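Local coordinates for fibronectin type III domain-containing protein (Simiduia agarivorans, PDB 6P2K) that probably hydrolyses xyloglucan, as a member of glycoside hydrolase family 74, with this chain forming the beta-propeller part of a longer protein, at residues P8-A13 and G765-S770; T401-V406 and V413-A418; D405-E410 and Q449-A454; N420-S425 and F443-V448; G742-R747 and T760-G765. One frame throughout, in Å; residues are numbered along the deposited sequence.

Interaction 1: residues P8-A13 and G765-S770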
# COMPACT_ATOMS: atom_id res chain seq x y z
N PRO B 8 -22.53 29.94 -18.21
CA PRO B 8 -22.65 29.56 -16.80
C PRO B 8 -21.93 28.25 -16.51
O PRO B 8 -21.90 27.33 -17.34
CB PRO B 8 -24.16 29.41 -16.61
CG PRO B 8 -24.66 28.99 -17.95
CD PRO B 8 -23.77 29.68 -18.97
N LEU B 9 -21.37 28.17 -15.30
CA LEU B 9 -20.64 26.99 -14.83
C LEU B 9 -21.11 26.71 -13.40
O LEU B 9 -20.48 27.14 -12.44
CB LEU B 9 -19.12 27.21 -14.90
CG LEU B 9 -18.53 27.63 -16.26
CD1 LEU B 9 -17.09 28.11 -16.10
CD2 LEU B 9 -18.60 26.48 -17.26
N ASN B 10 -22.23 25.99 -13.27
CA ASN B 10 -22.91 25.90 -11.99
C ASN B 10 -23.60 24.56 -11.84
O ASN B 10 -24.00 23.95 -12.84
CB ASN B 10 -23.94 27.03 -11.84
CG ASN B 10 -23.28 28.39 -11.75
OD1 ASN B 10 -22.57 28.68 -10.79
ND2 ASN B 10 -23.50 29.22 -12.77
N PRO B 11 -23.77 24.07 -10.60
CA PRO B 11 -24.42 22.77 -10.39
C PRO B 11 -25.94 22.83 -10.37
O PRO B 11 -26.58 21.78 -10.34
CB PRO B 11 -23.88 22.33 -9.03
CG PRO B 11 -23.67 23.62 -8.30
CD PRO B 11 -23.26 24.64 -9.34
N GLY B 12 -26.53 24.03 -10.38
CA GLY B 12 -27.98 24.14 -10.39
C GLY B 12 -28.58 24.65 -9.09
O GLY B 12 -28.30 24.10 -8.02
N ALA B 13 -29.41 25.69 -9.19
CA ALA B 13 -30.11 26.30 -8.05
C ALA B 13 -29.07 26.66 -6.99
O ALA B 13 -28.04 27.25 -7.32
CB ALA B 13 -31.23 25.37 -7.59
N GLY B 765 -23.97 32.57 -8.91
CA GLY B 765 -22.92 31.60 -9.17
C GLY B 765 -21.84 32.12 -10.10
O GLY B 765 -21.51 33.30 -10.14
N LEU B 766 -21.28 31.19 -10.89
CA LEU B 766 -20.07 31.42 -11.66
C LEU B 766 -20.38 31.49 -13.15
O LEU B 766 -21.15 30.67 -13.67
CB LEU B 766 -19.06 30.31 -11.39
CG LEU B 766 -17.83 30.23 -12.30
CD1 LEU B 766 -16.92 31.43 -12.09
CD2 LEU B 766 -17.08 28.93 -12.05
N TRP B 767 -19.78 32.47 -13.82
CA TRP B 767 -19.92 32.65 -15.26
C TRP B 767 -18.55 32.94 -15.85
O TRP B 767 -17.67 33.50 -15.18
CB TRP B 767 -20.88 33.81 -15.59
CG TRP B 767 -22.26 33.62 -15.05
CD1 TRP B 767 -22.65 33.74 -13.75
CD2 TRP B 767 -23.43 33.29 -15.80
NE1 TRP B 767 -24.00 33.50 -13.64
CE2 TRP B 767 -24.50 33.22 -14.89
CE3 TRP B 767 -23.68 33.04 -17.15
CZ2 TRP B 767 -25.80 32.91 -15.29
CZ3 TRP B 767 -24.96 32.74 -17.55
CH2 TRP B 767 -26.01 32.68 -16.62
N ARG B 768 -18.38 32.58 -17.12
CA ARG B 768 -17.14 32.87 -17.83
C ARG B 768 -17.44 33.40 -19.22
O ARG B 768 -18.46 33.08 -19.83
CB ARG B 768 -16.22 31.64 -17.91
CG ARG B 768 -16.51 30.71 -19.06
CD ARG B 768 -15.42 29.66 -19.19
NE ARG B 768 -15.60 28.84 -20.38
CZ ARG B 768 -14.77 27.89 -20.77
NH1 ARG B 768 -13.68 27.63 -20.06
NH2 ARG B 768 -15.02 27.19 -21.87
N ARG B 769 -16.52 34.23 -19.72
CA ARG B 769 -16.66 34.90 -21.00
C ARG B 769 -15.33 34.84 -21.74
O ARG B 769 -14.27 35.02 -21.14
CB ARG B 769 -17.10 36.36 -20.82
CG ARG B 769 -17.40 37.09 -22.11
CD ARG B 769 -17.55 38.59 -21.89
NE ARG B 769 -18.10 39.26 -23.06
CZ ARG B 769 -17.38 39.66 -24.11
NH1 ARG B 769 -16.07 39.45 -24.12
NH2 ARG B 769 -17.96 40.26 -25.13
N SER B 770 -15.40 34.58 -23.04
CA SER B 770 -14.22 34.65 -23.89
C SER B 770 -13.79 36.10 -24.07
O SER B 770 -14.62 37.00 -24.22
CB SER B 770 -14.50 34.01 -25.24
OG SER B 770 -13.31 33.50 -25.82

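Interaction 2: residues T401-V406 and V413-A418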
# COMPACT_ATOMS: atom_id res chain seq x y z
N THR B 401 -26.48 30.79 -6.30
CA THR B 401 -25.56 30.75 -5.17
C THR B 401 -24.86 32.08 -5.01
O THR B 401 -24.54 32.76 -5.99
CB THR B 401 -24.52 29.65 -5.34
OG1 THR B 401 -23.72 29.92 -6.51
CG2 THR B 401 -25.18 28.29 -5.48
N TYR B 402 -24.62 32.46 -3.75
CA TYR B 402 -23.66 33.51 -3.44
C TYR B 402 -22.26 32.91 -3.51
O TYR B 402 -21.87 32.13 -2.64
CB TYR B 402 -23.94 34.11 -2.06
CG TYR B 402 -23.22 35.43 -1.82
CD1 TYR B 402 -21.83 35.47 -1.71
CD2 TYR B 402 -23.92 36.62 -1.70
CE1 TYR B 402 -21.16 36.65 -1.50
CE2 TYR B 402 -23.26 37.81 -1.48
CZ TYR B 402 -21.88 37.82 -1.39
OH TYR B 402 -21.20 39.00 -1.17
N THR B 403 -21.51 33.27 -4.54
CA THR B 403 -20.15 32.77 -4.72
C THR B 403 -19.15 33.89 -4.48
O THR B 403 -19.24 34.95 -5.10
CB THR B 403 -19.97 32.17 -6.12
OG1 THR B 403 -21.00 31.20 -6.36
CG2 THR B 403 -18.61 31.49 -6.23
N TYR B 404 -18.20 33.64 -3.57
CA TYR B 404 -17.21 34.64 -3.18
C TYR B 404 -16.05 34.73 -4.15
O TYR B 404 -15.57 35.84 -4.46
CB TYR B 404 -16.63 34.32 -1.80
CG TYR B 404 -17.55 34.36 -0.60
CD1 TYR B 404 -17.89 35.56 0.01
CD2 TYR B 404 -18.01 33.18 -0.02
CE1 TYR B 404 -18.70 35.59 1.14
CE2 TYR B 404 -18.82 33.20 1.10
CZ TYR B 404 -19.16 34.40 1.68
OH TYR B 404 -19.96 34.41 2.79
N ASP B 405 -15.54 33.59 -4.61
CA ASP B 405 -14.23 33.51 -5.25
C ASP B 405 -14.20 32.25 -6.11
O ASP B 405 -15.03 31.35 -5.94
CB ASP B 405 -13.10 33.52 -4.20
CG ASP B 405 -11.78 34.07 -4.74
OD1 ASP B 405 -11.65 34.15 -5.99
OD2 ASP B 405 -10.89 34.45 -3.93
N VAL B 406 -13.24 32.20 -7.03
CA VAL B 406 -13.06 31.06 -7.92
C VAL B 406 -11.57 30.83 -8.12
O VAL B 406 -10.77 31.77 -8.08
CB VAL B 406 -13.77 31.27 -9.28
CG1 VAL B 406 -13.19 32.46 -10.02
CG2 VAL B 406 -13.72 30.01 -10.14
N VAL B 413 -11.92 23.03 -10.99
CA VAL B 413 -12.45 24.35 -10.66
C VAL B 413 -13.05 24.27 -9.27
O VAL B 413 -13.69 23.27 -8.91
CB VAL B 413 -13.51 24.82 -11.68
CG1 VAL B 413 -13.97 26.24 -11.35
CG2 VAL B 413 -12.98 24.73 -13.10
N ILE B 414 -12.85 25.32 -8.47
CA ILE B 414 -13.52 25.44 -7.18
C ILE B 414 -14.23 26.78 -7.13
O ILE B 414 -13.66 27.81 -7.48
CB ILE B 414 -12.54 25.29 -6.00
CG1 ILE B 414 -13.28 25.52 -4.67
CG2 ILE B 414 -11.36 26.25 -6.13
CD1 ILE B 414 -12.53 25.01 -3.46
N GLN B 415 -15.50 26.75 -6.72
CA GLN B 415 -16.23 27.94 -6.30
C GLN B 415 -16.27 27.97 -4.79
O GLN B 415 -16.70 27.00 -4.16
CB GLN B 415 -17.67 27.94 -6.84
CG GLN B 415 -17.85 28.12 -8.32
CD GLN B 415 -19.32 28.23 -8.68
OE1 GLN B 415 -20.05 29.04 -8.11
NE2 GLN B 415 -19.77 27.40 -9.62
N GLY B 416 -15.82 29.07 -4.20
CA GLY B 416 -16.02 29.29 -2.78
C GLY B 416 -17.34 29.98 -2.55
O GLY B 416 -17.56 31.08 -3.05
N GLN B 417 -18.24 29.35 -1.80
CA GLN B 417 -19.61 29.84 -1.68
C GLN B 417 -19.99 30.07 -0.23
O GLN B 417 -19.39 29.53 0.70
CB GLN B 417 -20.60 28.85 -2.32
CG GLN B 417 -20.38 28.65 -3.82
CD GLN B 417 -21.45 27.79 -4.45
OE1 GLN B 417 -22.37 27.31 -3.78
NE2 GLN B 417 -21.35 27.59 -5.76
N ALA B 418 -21.01 30.90 -0.05
CA ALA B 418 -21.73 30.96 1.21
C ALA B 418 -22.76 29.83 1.24
O ALA B 418 -23.24 29.38 0.20
CB ALA B 418 -22.43 32.31 1.38
O HOH W 1 -23.39 27.96 -8.25
O HOH W 2 -25.04 30.45 -1.82

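Interaction 3: residues D405-E410 and Q449-A454. With PE3 (3,6,9,12,15,18,21,24,27,30,33,36,39-tridecaoxahentetracontane-1,41-diol), chain V.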
# COMPACT_ATOMS: atom_id res chain seq x y z
N ASP B 405 -15.54 33.59 -4.61
CA ASP B 405 -14.23 33.51 -5.25
C ASP B 405 -14.20 32.25 -6.11
O ASP B 405 -15.03 31.35 -5.94
CB ASP B 405 -13.10 33.52 -4.20
CG ASP B 405 -11.78 34.07 -4.74
OD1 ASP B 405 -11.65 34.15 -5.99
OD2 ASP B 405 -10.89 34.45 -3.93
N VAL B 406 -13.24 32.20 -7.03
CA VAL B 406 -13.06 31.06 -7.92
C VAL B 406 -11.57 30.83 -8.12
O VAL B 406 -10.77 31.77 -8.08
CB VAL B 406 -13.77 31.27 -9.28
CG1 VAL B 406 -13.19 32.46 -10.02
CG2 VAL B 406 -13.72 30.01 -10.14
N ALA B 407 -11.20 29.57 -8.32
CA ALA B 407 -9.84 29.21 -8.69
C ALA B 407 -9.89 28.04 -9.67
O ALA B 407 -10.77 27.18 -9.57
CB ALA B 407 -8.99 28.84 -7.47
N VAL B 408 -8.95 28.01 -10.60
CA VAL B 408 -8.93 27.03 -11.68
C VAL B 408 -7.52 26.45 -11.81
O VAL B 408 -6.54 27.20 -11.77
CB VAL B 408 -9.38 27.64 -13.02
CG1 VAL B 408 -9.24 26.63 -14.15
CG2 VAL B 408 -10.81 28.14 -12.94
N HIS B 409 -7.43 25.13 -11.98
CA HIS B 409 -6.19 24.52 -12.44
C HIS B 409 -6.53 23.34 -13.33
O HIS B 409 -7.07 22.34 -12.84
CB HIS B 409 -5.30 24.09 -11.28
CG HIS B 409 -3.91 23.72 -11.71
ND1 HIS B 409 -3.60 22.48 -12.20
CD2 HIS B 409 -2.78 24.46 -11.77
CE1 HIS B 409 -2.32 22.45 -12.52
NE2 HIS B 409 -1.80 23.64 -12.28
N GLU B 410 -6.20 23.44 -14.62
CA GLU B 410 -6.48 22.39 -15.61
C GLU B 410 -7.97 22.09 -15.58
O GLU B 410 -8.77 23.03 -15.76
CB GLU B 410 -5.55 21.20 -15.37
CG GLU B 410 -4.08 21.50 -15.53
CD GLU B 410 -3.20 20.30 -15.24
OE1 GLU B 410 -3.74 19.23 -14.90
OE2 GLU B 410 -1.96 20.43 -15.35
N GLN B 449 -14.70 31.99 1.68
CA GLN B 449 -14.60 33.35 1.17
C GLN B 449 -13.39 33.60 0.27
O GLN B 449 -13.33 34.65 -0.38
CB GLN B 449 -14.57 34.35 2.34
CG GLN B 449 -15.91 34.45 3.07
CD GLN B 449 -15.90 35.43 4.23
OE1 GLN B 449 -15.21 36.45 4.20
NE2 GLN B 449 -16.69 35.14 5.26
N ALA B 450 -12.44 32.66 0.19
CA ALA B 450 -11.26 32.87 -0.63
C ALA B 450 -10.67 31.53 -1.04
O ALA B 450 -10.59 30.61 -0.22
CB ALA B 450 -10.21 33.71 0.11
N VAL B 451 -10.27 31.43 -2.31
CA VAL B 451 -9.58 30.26 -2.84
C VAL B 451 -8.45 30.73 -3.75
O VAL B 451 -8.48 31.83 -4.30
CB VAL B 451 -10.53 29.31 -3.62
CG1 VAL B 451 -11.51 28.63 -2.67
CG2 VAL B 451 -11.28 30.07 -4.70
N ASP B 452 -7.44 29.87 -3.91
CA ASP B 452 -6.31 30.13 -4.81
C ASP B 452 -5.58 28.81 -5.05
O ASP B 452 -5.89 27.79 -4.43
CB ASP B 452 -5.37 31.19 -4.24
CG ASP B 452 -4.70 32.03 -5.33
OD1 ASP B 452 -4.66 31.58 -6.49
OD2 ASP B 452 -4.20 33.13 -5.01
N ILE B 453 -4.61 28.84 -5.96
CA ILE B 453 -3.81 27.67 -6.30
C ILE B 453 -2.36 27.97 -5.94
O ILE B 453 -1.77 28.93 -6.44
CB ILE B 453 -3.92 27.30 -7.79
CG1 ILE B 453 -5.39 27.23 -8.23
CG2 ILE B 453 -3.21 25.97 -8.06
CD1 ILE B 453 -6.17 26.09 -7.59
N ALA B 454 -1.78 27.12 -5.08
CA ALA B 454 -0.40 27.25 -4.64
C ALA B 454 0.45 26.12 -5.24
O ALA B 454 -0.00 25.38 -6.13
CB ALA B 454 -0.33 27.25 -3.11
O43 PE3 V . 2.83 22.89 -10.33
C42 PE3 V . 2.84 24.32 -10.28
C41 PE3 V . 1.48 24.84 -9.82
O40 PE3 V . 1.54 26.27 -9.81
C39 PE3 V . 0.29 26.84 -9.41
C38 PE3 V . 0.42 28.35 -9.41
O37 PE3 V . 0.77 28.82 -10.72

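Interaction 4: residues N420-S425 and F443-V448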
# COMPACT_ATOMS: atom_id res chain seq x y z
N ASN B 420 -23.06 26.86 0.92
CA ASN B 420 -22.71 25.60 0.28
C ASN B 420 -21.21 25.32 0.27
O ASN B 420 -20.80 24.27 -0.24
CB ASN B 420 -23.24 25.56 -1.15
CG ASN B 420 -24.71 25.95 -1.22
OD1 ASN B 420 -25.55 25.39 -0.52
ND2 ASN B 420 -25.01 26.93 -2.07
N GLY B 421 -20.39 26.23 0.79
CA GLY B 421 -18.99 25.91 1.08
C GLY B 421 -18.15 25.59 -0.14
O GLY B 421 -18.15 26.31 -1.14
N LEU B 422 -17.39 24.49 -0.04
CA LEU B 422 -16.44 24.08 -1.07
C LEU B 422 -17.20 23.41 -2.21
O LEU B 422 -17.58 22.25 -2.11
CB LEU B 422 -15.40 23.13 -0.49
CG LEU B 422 -14.58 23.58 0.72
CD1 LEU B 422 -13.99 22.38 1.45
CD2 LEU B 422 -13.47 24.54 0.30
N MET B 423 -17.41 24.15 -3.30
CA MET B 423 -18.11 23.63 -4.48
C MET B 423 -17.06 23.34 -5.55
O MET B 423 -16.41 24.26 -6.06
CB MET B 423 -19.14 24.64 -4.98
CG MET B 423 -19.98 24.15 -6.15
SD MET B 423 -21.10 22.81 -5.67
CE MET B 423 -22.15 23.66 -4.50
N GLU B 424 -16.89 22.07 -5.90
CA GLU B 424 -15.74 21.64 -6.67
C GLU B 424 -16.15 20.91 -7.95
O GLU B 424 -17.15 20.19 -7.98
CB GLU B 424 -14.83 20.73 -5.84
CG GLU B 424 -14.21 21.45 -4.65
CD GLU B 424 -13.35 20.54 -3.80
OE1 GLU B 424 -13.90 19.89 -2.89
OE2 GLU B 424 -12.13 20.47 -4.05
N SER B 425 -15.35 21.10 -8.99
CA SER B 425 -15.57 20.49 -10.29
C SER B 425 -14.28 19.87 -10.80
O SER B 425 -13.19 20.40 -10.55
CB SER B 425 -16.08 21.52 -11.31
OG SER B 425 -16.39 20.90 -12.55
N PHE B 443 -19.62 19.13 11.75
CA PHE B 443 -18.63 20.13 11.36
C PHE B 443 -18.67 20.25 9.84
O PHE B 443 -18.18 19.38 9.12
CB PHE B 443 -17.24 19.73 11.86
CG PHE B 443 -16.14 20.66 11.45
CD1 PHE B 443 -16.26 22.02 11.64
CD2 PHE B 443 -14.97 20.16 10.90
CE1 PHE B 443 -15.24 22.88 11.27
CE2 PHE B 443 -13.95 21.01 10.53
CZ PHE B 443 -14.08 22.37 10.71
N ASN B 444 -19.26 21.34 9.35
CA ASN B 444 -19.46 21.55 7.92
C ASN B 444 -18.80 22.85 7.49
O ASN B 444 -19.02 23.90 8.11
CB ASN B 444 -20.96 21.58 7.59
CG ASN B 444 -21.66 20.29 7.97
OD1 ASN B 444 -21.30 19.21 7.51
ND2 ASN B 444 -22.68 20.41 8.80
N LEU B 445 -18.00 22.78 6.43
CA LEU B 445 -17.29 23.95 5.92
C LEU B 445 -18.16 24.67 4.89
O LEU B 445 -17.92 24.64 3.68
CB LEU B 445 -15.95 23.54 5.32
CG LEU B 445 -14.99 22.79 6.25
CD1 LEU B 445 -13.80 22.25 5.47
CD2 LEU B 445 -14.53 23.69 7.38
N SER B 446 -19.20 25.34 5.39
CA SER B 446 -20.25 25.89 4.55
C SER B 446 -19.97 27.30 4.04
O SER B 446 -20.77 27.83 3.27
CB SER B 446 -21.58 25.87 5.31
OG SER B 446 -21.40 26.19 6.68
N ASP B 447 -18.85 27.92 4.43
CA ASP B 447 -18.52 29.28 4.02
C ASP B 447 -17.07 29.33 3.58
O ASP B 447 -16.17 29.02 4.37
CB ASP B 447 -18.78 30.27 5.16
CG ASP B 447 -18.78 31.71 4.68
OD1 ASP B 447 -17.70 32.34 4.69
OD2 ASP B 447 -19.86 32.22 4.31
N VAL B 448 -16.83 29.73 2.33
CA VAL B 448 -15.50 29.69 1.71
C VAL B 448 -15.29 31.02 0.99
O VAL B 448 -15.63 31.17 -0.19
CB VAL B 448 -15.35 28.51 0.75
CG1 VAL B 448 -13.95 28.50 0.14
CG2 VAL B 448 -15.62 27.19 1.47

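Interaction 5: residues G742-R747 and T760-G765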
# COMPACT_ATOMS: atom_id res chain seq x y z
N GLY B 742 -23.64 41.85 -11.17
CA GLY B 742 -22.84 42.15 -10.00
C GLY B 742 -21.83 41.04 -9.75
O GLY B 742 -22.11 39.86 -9.98
N MET B 743 -20.63 41.42 -9.31
CA MET B 743 -19.53 40.47 -9.22
C MET B 743 -18.80 40.60 -7.89
O MET B 743 -18.58 41.71 -7.39
CB MET B 743 -18.53 40.67 -10.36
CG MET B 743 -19.09 40.30 -11.73
SD MET B 743 -17.95 40.71 -13.05
CE MET B 743 -18.86 40.07 -14.47
N THR B 744 -18.42 39.46 -7.32
CA THR B 744 -17.57 39.42 -6.15
C THR B 744 -16.11 39.19 -6.48
O THR B 744 -15.24 39.61 -5.71
CB THR B 744 -18.03 38.31 -5.18
OG1 THR B 744 -18.20 37.09 -5.91
CG2 THR B 744 -19.35 38.69 -4.52
N SER B 745 -15.81 38.55 -7.61
CA SER B 745 -14.44 38.26 -8.00
C SER B 745 -14.38 38.05 -9.50
O SER B 745 -15.34 37.58 -10.12
CB SER B 745 -13.90 37.02 -7.28
OG SER B 745 -14.41 35.84 -7.87
N SER B 746 -13.24 38.40 -10.09
CA SER B 746 -12.95 38.12 -11.49
C SER B 746 -11.48 37.72 -11.63
O SER B 746 -10.61 38.28 -10.96
CB SER B 746 -13.26 39.33 -12.39
OG SER B 746 -14.62 39.72 -12.28
N ARG B 747 -11.23 36.76 -12.51
CA ARG B 747 -9.88 36.33 -12.84
C ARG B 747 -9.78 36.11 -14.34
O ARG B 747 -10.70 35.56 -14.95
CB ARG B 747 -9.49 35.03 -12.12
CG ARG B 747 -9.34 35.14 -10.61
CD ARG B 747 -8.69 33.89 -10.04
NE ARG B 747 -8.93 33.73 -8.61
CZ ARG B 747 -8.14 34.21 -7.66
NH1 ARG B 747 -7.04 34.89 -7.99
NH2 ARG B 747 -8.43 34.02 -6.38
N THR B 760 -17.32 35.49 -10.49
CA THR B 760 -18.30 35.00 -9.55
C THR B 760 -19.22 36.15 -9.15
O THR B 760 -18.83 37.32 -9.16
CB THR B 760 -17.63 34.41 -8.31
OG1 THR B 760 -16.90 35.44 -7.63
CG2 THR B 760 -16.68 33.31 -8.72
N THR B 761 -20.46 35.80 -8.81
CA THR B 761 -21.50 36.79 -8.55
C THR B 761 -22.11 36.57 -7.17
O THR B 761 -22.15 35.43 -6.68
CB THR B 761 -22.60 36.71 -9.62
OG1 THR B 761 -23.24 35.43 -9.54
CG2 THR B 761 -22.01 36.89 -11.01
N PRO B 762 -22.59 37.64 -6.52
CA PRO B 762 -23.24 37.52 -5.21
C PRO B 762 -24.70 37.09 -5.31
O PRO B 762 -25.60 37.75 -4.80
CB PRO B 762 -23.10 38.93 -4.64
CG PRO B 762 -23.21 39.80 -5.85
CD PRO B 762 -22.49 39.04 -6.95
N GLY B 763 -24.95 35.97 -5.99
CA GLY B 763 -26.31 35.50 -6.11
C GLY B 763 -26.63 34.65 -7.32
O GLY B 763 -27.68 34.02 -7.35
N ALA B 764 -25.74 34.61 -8.32
CA ALA B 764 -25.99 33.82 -9.52
C ALA B 764 -24.81 32.92 -9.88
O ALA B 764 -24.67 32.54 -11.05
CB ALA B 764 -26.33 34.73 -10.70
N GLY B 765 -23.97 32.57 -8.91
CA GLY B 765 -22.92 31.60 -9.17
C GLY B 765 -21.84 32.12 -10.10
O GLY B 765 -21.51 33.30 -10.14

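Interaction 1: residues P8-A13 and G765-S770
N10 clasps the backbone of L766 with its side-chain amide. L766 N donates to N10 OD1 at 2.8 Å, almost straight (171°) and on a lone pair in the carbonyl plane. N10 ND2 returns a weak, bent bond to L766 O, 2.9 Å long. L766 O also takes the backbone bond from L9 N, so two N-H groups meet on one oxygen. With chi1 at -67°, CG of N10 lies beside its own backbone N, and the amide reaches across the gap. N10 OD1 sits 3.4 Å from G765 CA, where a glycine leaves room for it. L9, itself buried, rests CD1 on the aliphatic part of R768, 3.8 Å from R768 CD. This part is tight.

The other side is more open. P8, which is exposed, lies over the six-membered ring of W767. P8 CB stands 3.6 Å from that ring's centroid, 14° off the normal, a CH-pi contact. The guanidinium group of the partly exposed R768 goes on to D751 and Y758.

Strand 7-8 thus joins strand 765-770 as the outermost strand of an antiparallel sheet that continues through 754-761 to 745-751. The N-terminal end completes a C-terminal blade, the familiar closure of beta-propellers.

Interaction 2: residues T401-V406 and V413-A418
T403 and Q415 meet with their side chains nearly at a right angle. T403 OG1 donates to Q415 OE1 at 2.9 Å, almost head-on to the carbonyl. Q417, with an extended chain, sends NE2 to the same oxygen at 3.1 Å. This second donor comes from above the amide plane of Q415, 72° out of it, so it does not use a lone pair. T401 slants across the Q417 amide and touches OE1 with its methyl group, CG2, at 3.4 Å. A water sits beside T401 OG1 and takes a weak bond from Q417 NE2.

On the other side of the hairpin lies Y404. The Y404 ring has Y402 CD1 over the centre of one face and Q417 O at its edge, in plane. Y404 CE2 comes within 3.4 Å of A418 N, and the methyl group of A418 packs near the hydroxyl. That hydroxyl bonds to D447.

Y404 and D405 both face G416, a classic beta bulge in the hairpin of strands 403-409 and 412-417. Y404 N donates to G416 O at 2.7 Å, and G416 N to D405 O at 3.0 Å. The bulge shifts the register by one residue, and D405 turns to the face away from T403.

Two amides and two threonines thus form a buried polar cluster. The two donors on Q415 OE1 help fix the rotation of that amide.

Interaction 3: residues D405-E410 and Q449-A454
D405 OD2 is a ligand of the zinc ion and also receives a weak bond from V451 N, 3.5 Å long but nearly straight at 165°. D513 completes the protein side of this metal site. Chi1 of -154° places the carboxylate roughly opposite the backbone N of D405 and carries it over to strand 447-456. D405 CB itself lies 3.9 Å from V451 CG2.

Beyond the aspartate the contact is apolar. The methyl group of A407 sits between two side chains, 3.8 Å from V451 CG2 and 3.9 Å from I453 CD1. V451 CG2 also presses on the backbone, 3.5 Å from V406 C. At the far end H409 and I453 cross at about a right angle, with H409 CD2 4.0 Å from I453 CG2. The H409 ring is held by H487 through ND1. A bound polyethylene glycol fragment lies close by, its C39 3.6 Å from A454 O.

Strands 405-409 and 449-454 run almost parallel, 17° apart with axes 5.7 Å from each other. They are the first strands of successive propeller sheets, facing each other through side chains. The join therefore rests mainly on apolar fit, with its polar chemistry gathered at the zinc end.

Interaction 4: residues N420-S425 and F443-V448
L422 lays its two methyl groups over V448 and L445. It belongs to strand 421-425, the third strand of one blade after 403-409 and 412-417, and V448 to the first strand of the next. The contact is thus a join between successive blades of a beta-propeller. L422 and V448 cross at about a right angle, with L422 CD2 3.6 Å from V448 CG2. L422 and L445 instead run alongside each other with their ends on the same side, their CD1 atoms 4.0 Å apart. L422 has CG beside its backbone N (chi1 -56°), which turns the fork of the side chain toward both partners.

The backbones come close beside this apolar patch. V448 CG2 presses on the peptide of G421, 3.4 Å from G421 C. G421 has a positive phi, and its CA nearly meets the CA of S446, 3.7 Å away. L445 is the centre of an inverse gamma turn, closed by a weak bond from S446 N to N444 O. Just after it, S446 and D447 form a classic bulge opposite T467.

The polar side chains at this edge find partners outside the two segments. N420 bonds to Q355 and Q417, S446 OG to G469, and D447 to Y404 and Q449. M423 packs on W325 and W432. The turn at L445 aims its carbonyl at G421: L445 O stands 3.1 Å from G421 CA in a C-H...O contact, with 135° at the hydrogen.

Interaction 5: residues G742-R747 and T760-G765
T760 OG1 lies between the hydroxyls of T744 and S745. It is 2.5 Å from S745 OG, a short hydrogen bond in which either oxygen could be the donor. T744 OG1 is 2.7 Å from T760 OG1, and T744 OG1 bonds in turn to the backbone oxygen of T403. T744 and T760 approach each other at about a right angle. Chi1 of 63° puts T760 OG1 between its own backbone N and carbonyl carbon, facing both neighbours.

Two backbone bonds flank this cluster. T744 N donates to T760 O, and T760 N to S745 O, each at 2.9 Å. S745 and T760 are a hydrogen-bonded antiparallel pair of the hairpin 745-751/754-761, inside the last blade of the propeller. Further along, T761 OG1 accepts from A764 N, an ST motif, and donates to G765 O at 2.8 Å. P762 is the centre of an inverse gamma turn.

Packing continues outward along the loop. T744 and the P762 ring run antiparallel past one another, with T744 CG2 3.8 Å from P762 CB. G742 O touches P762 CD at 3.2 Å, and T761 CG2 is 3.1 Å from the same G742 oxygen.

Interaction 2 is the hub of the set. It touches interaction 1 through a probable hydrogen bond from G765 N to T401 O, 3.0 Å long. Q415 NE2 also reaches N10 OD1 at 3.3 Å. Interaction 5 meets it at V406 O, 2.7 Å from R747 NE. Toward interaction 4, V413 O lies 2.7 Å from S425 N, a probable backbone bond. Interactions 2 and 3 share D405 and V406, and their centres are about 9 Å apart. D405 is a ligand of the zinc ion, with D513 from outside both. The side chain of S745 in interaction 5 comes about 4 Å from that of D405. Interactions 4 and 5 do not touch, their nearest atoms being about 9 Å apart.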